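Local coordinates for dual specificity phosphatase 28 (Homo sapiens, PDB 5Y15), which is an atypical dual-specificity protein phosphatase that hydrolyses a synthetic aryl phosphate in vitro but has almost no detectable activity with phosphotyrosine, at residues Ala109-Val114 / Thr136-Arg141. The protein carries 2 engineered substitutions. Sequence-based numbering, arbitrary orientation.
Sequences AMEAAV and TAYLMR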
loop_
_atom_site.group_PDB
_atom_site.type_symbol
_atom_site.label_atom_id
_atom_site.label_comp_id
_atom_site.label_asym_id
_atom_site.label_seq_id
_atom_site.Cartn_x
_atom_site.Cartn_y
_atom_site.Cartn_z
ATOM N N ALA A 109 -5.656 1.747 0.635
ATOM C CA ALA A 109 -5.052 0.472 1.006
ATOM C C ALA A 109 -5.412 0.106 2.436
ATOM O O ALA A 109 -5.689 -1.067 2.744
ATOM C CB ALA A 109 -3.524 0.526 0.834
ATOM N N MET A 110 -5.385 1.097 3.332
ATOM C CA MET A 110 -5.733 0.826 4.724
ATOM C C MET A 110 -7.177 0.337 4.836
ATOM O O MET A 110 -7.461 -0.662 5.524
ATOM C CB MET A 110 -5.500 2.083 5.567
ATOM C CG MET A 110 -3.990 2.468 5.724
ATOM S SD MET A 110 -3.853 4.149 6.388
ATOM C CE MET A 110 -4.496 3.839 8.027
ATOM N N GLU A 111 -8.101 1.023 4.140
ATOM C CA GLU A 111 -9.515 0.642 4.199
ATOM C C GLU A 111 -9.726 -0.756 3.653
ATOM O O GLU A 111 -10.472 -1.545 4.234
ATOM C CB GLU A 111 -10.378 1.645 3.432
ATOM C CG GLU A 111 -11.847 1.268 3.351
ATOM C CD GLU A 111 -12.581 1.397 4.691
ATOM O OE1 GLU A 111 -11.951 1.767 5.712
ATOM O OE2 GLU A 111 -13.805 1.135 4.725
ATOM N N ALA A 112 -9.050 -1.098 2.551
ATOM C CA ALA A 112 -9.178 -2.452 2.027
ATOM C C ALA A 112 -8.714 -3.479 3.045
ATOM O O ALA A 112 -9.319 -4.548 3.175
ATOM C CB ALA A 112 -8.388 -2.601 0.727
ATOM N N ALA A 113 -7.635 -3.187 3.781
ATOM C CA ALA A 113 -7.209 -4.165 4.781
ATOM C C ALA A 113 -8.244 -4.281 5.898
ATOM O O ALA A 113 -8.537 -5.381 6.377
ATOM C CB ALA A 113 -5.817 -3.816 5.333
ATOM N N VAL A 114 -8.811 -3.156 6.324
ATOM C CA VAL A 114 -9.819 -3.181 7.378
ATOM C C VAL A 114 -11.048 -3.962 6.934
ATOM O O VAL A 114 -11.592 -4.772 7.692
ATOM C CB VAL A 114 -10.198 -1.748 7.776
ATOM C CG1 VAL A 114 -11.457 -1.761 8.634
ATOM C CG2 VAL A 114 -9.060 -1.105 8.512
ATOM N N THR A 136 -4.916 10.364 11.018
ATOM C CA THR A 136 -5.948 11.387 10.969
ATOM C C THR A 136 -6.661 11.395 9.621
ATOM O O THR A 136 -7.908 11.374 9.548
ATOM C CB THR A 136 -5.299 12.735 11.242
ATOM O OG1 THR A 136 -4.626 12.665 12.496
ATOM C CG2 THR A 136 -6.321 13.839 11.276
ATOM N N ALA A 137 -5.884 11.429 8.537
ATOM C CA ALA A 137 -6.479 11.433 7.205
ATOM C C ALA A 137 -7.325 10.183 6.974
ATOM O O ALA A 137 -8.359 10.232 6.287
ATOM C CB ALA A 137 -5.379 11.585 6.146
ATOM N N TYR A 138 -6.890 9.044 7.503
ATOM C CA TYR A 138 -7.672 7.833 7.316
ATOM C C TYR A 138 -9.025 7.967 8.003
ATOM O O TYR A 138 -10.064 7.596 7.434
ATOM C CB TYR A 138 -6.921 6.600 7.829
ATOM C CG TYR A 138 -7.806 5.372 7.819
ATOM C CD1 TYR A 138 -8.018 4.657 6.648
ATOM C CD2 TYR A 138 -8.493 4.975 8.962
ATOM C CE1 TYR A 138 -8.848 3.553 6.624
ATOM C CE2 TYR A 138 -9.353 3.875 8.941
ATOM C CZ TYR A 138 -9.527 3.178 7.773
ATOM O OH TYR A 138 -10.364 2.087 7.760
ATOM N N LEU A 139 -9.033 8.502 9.226
ATOM C CA LEU A 139 -10.299 8.656 9.929
ATOM C C LEU A 139 -11.219 9.634 9.209
ATOM O O LEU A 139 -12.440 9.436 9.175
ATOM C CB LEU A 139 -10.050 9.099 11.365
ATOM C CG LEU A 139 -9.309 8.047 12.186
ATOM C CD1 LEU A 139 -9.027 8.620 13.558
ATOM C CD2 LEU A 139 -10.175 6.792 12.294
ATOM N N MET A 140 -10.655 10.682 8.609
ATOM C CA MET A 140 -11.496 11.621 7.876
ATOM C C MET A 140 -12.072 10.992 6.616
ATOM O O MET A 140 -13.247 11.201 6.293
ATOM C CB MET A 140 -10.692 12.854 7.475
ATOM C CG MET A 140 -10.624 13.952 8.499
ATOM S SD MET A 140 -9.581 15.266 7.826
ATOM C CE MET A 140 -8.066 14.546 8.107
ATOM N N ARG A 141 -11.245 10.252 5.878
ATOM C CA ARG A 141 -11.600 9.785 4.541
ATOM C C ARG A 141 -12.528 8.571 4.570
ATOM O O ARG A 141 -13.409 8.451 3.709
ATOM C CB ARG A 141 -10.326 9.489 3.753
ATOM C CG ARG A 141 -10.522 8.776 2.430
ATOM C CD ARG A 141 -11.351 9.614 1.450
ATOM N NE ARG A 141 -11.482 8.941 0.160
ATOM C CZ ARG A 141 -12.491 8.131 -0.158
ATOM N NH1 ARG A 141 -13.462 7.897 0.717
ATOM N NH2 ARG A 141 -12.530 7.555 -1.352
#
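Tyr138 reaches across to Met110, Glu111 and Val114 and carries the whole meeting of two helices from its own side, illustrating how one long aromatic side chain can span a wide helix gap. Its hydroxyl donates a 2.6 Å hydrogen bond from OH to Glu111 OE1, which is approached nearly along its C-O axis. The carboxylate is turned 38° from the plane of the ring, and Glu111 CA sits at the ring edge, in plane. Near the root of the tyrosine, Met110 takes over: its chain bends at the last torsion (chi3 68°), bringing CE to 3.7 Å from Tyr138 CG and equally close to Tyr138 CB. Met110 SD lies 5.0 Å from the centroid of the Tyr138 ring, an oblique Met-aromatic contact, while Met110 CB packs beside Tyr138 CD1 and CE1. At the far end Val114 brings CG2 to 3.5 Å from Tyr138 OH, lining the phenol with a methyl group next to its polar bond. With CG anti to the backbone N (chi1 172°), the tyrosine ring is directed at helix 100-115, and the length of the phenol carries OH to the carboxylate. In the second shell, Arg115 forms a salt bridge with Glu111 OE2, the other carboxylate oxygen, and Arg143 adds a weak hydrogen bond to Tyr138 OH. Met110 also rests on Leu68, Val70, Cys120 and Val122 of the central sheet. The axes of 109-114 and 136-141 cross steeply and come no closer than 10.9 Å. Away from the active site, the contact joins a sheet-packed helix, 100-115, to helix 130-142 within the alpha/beta catalytic domain of the dual-specificity phosphatase fold.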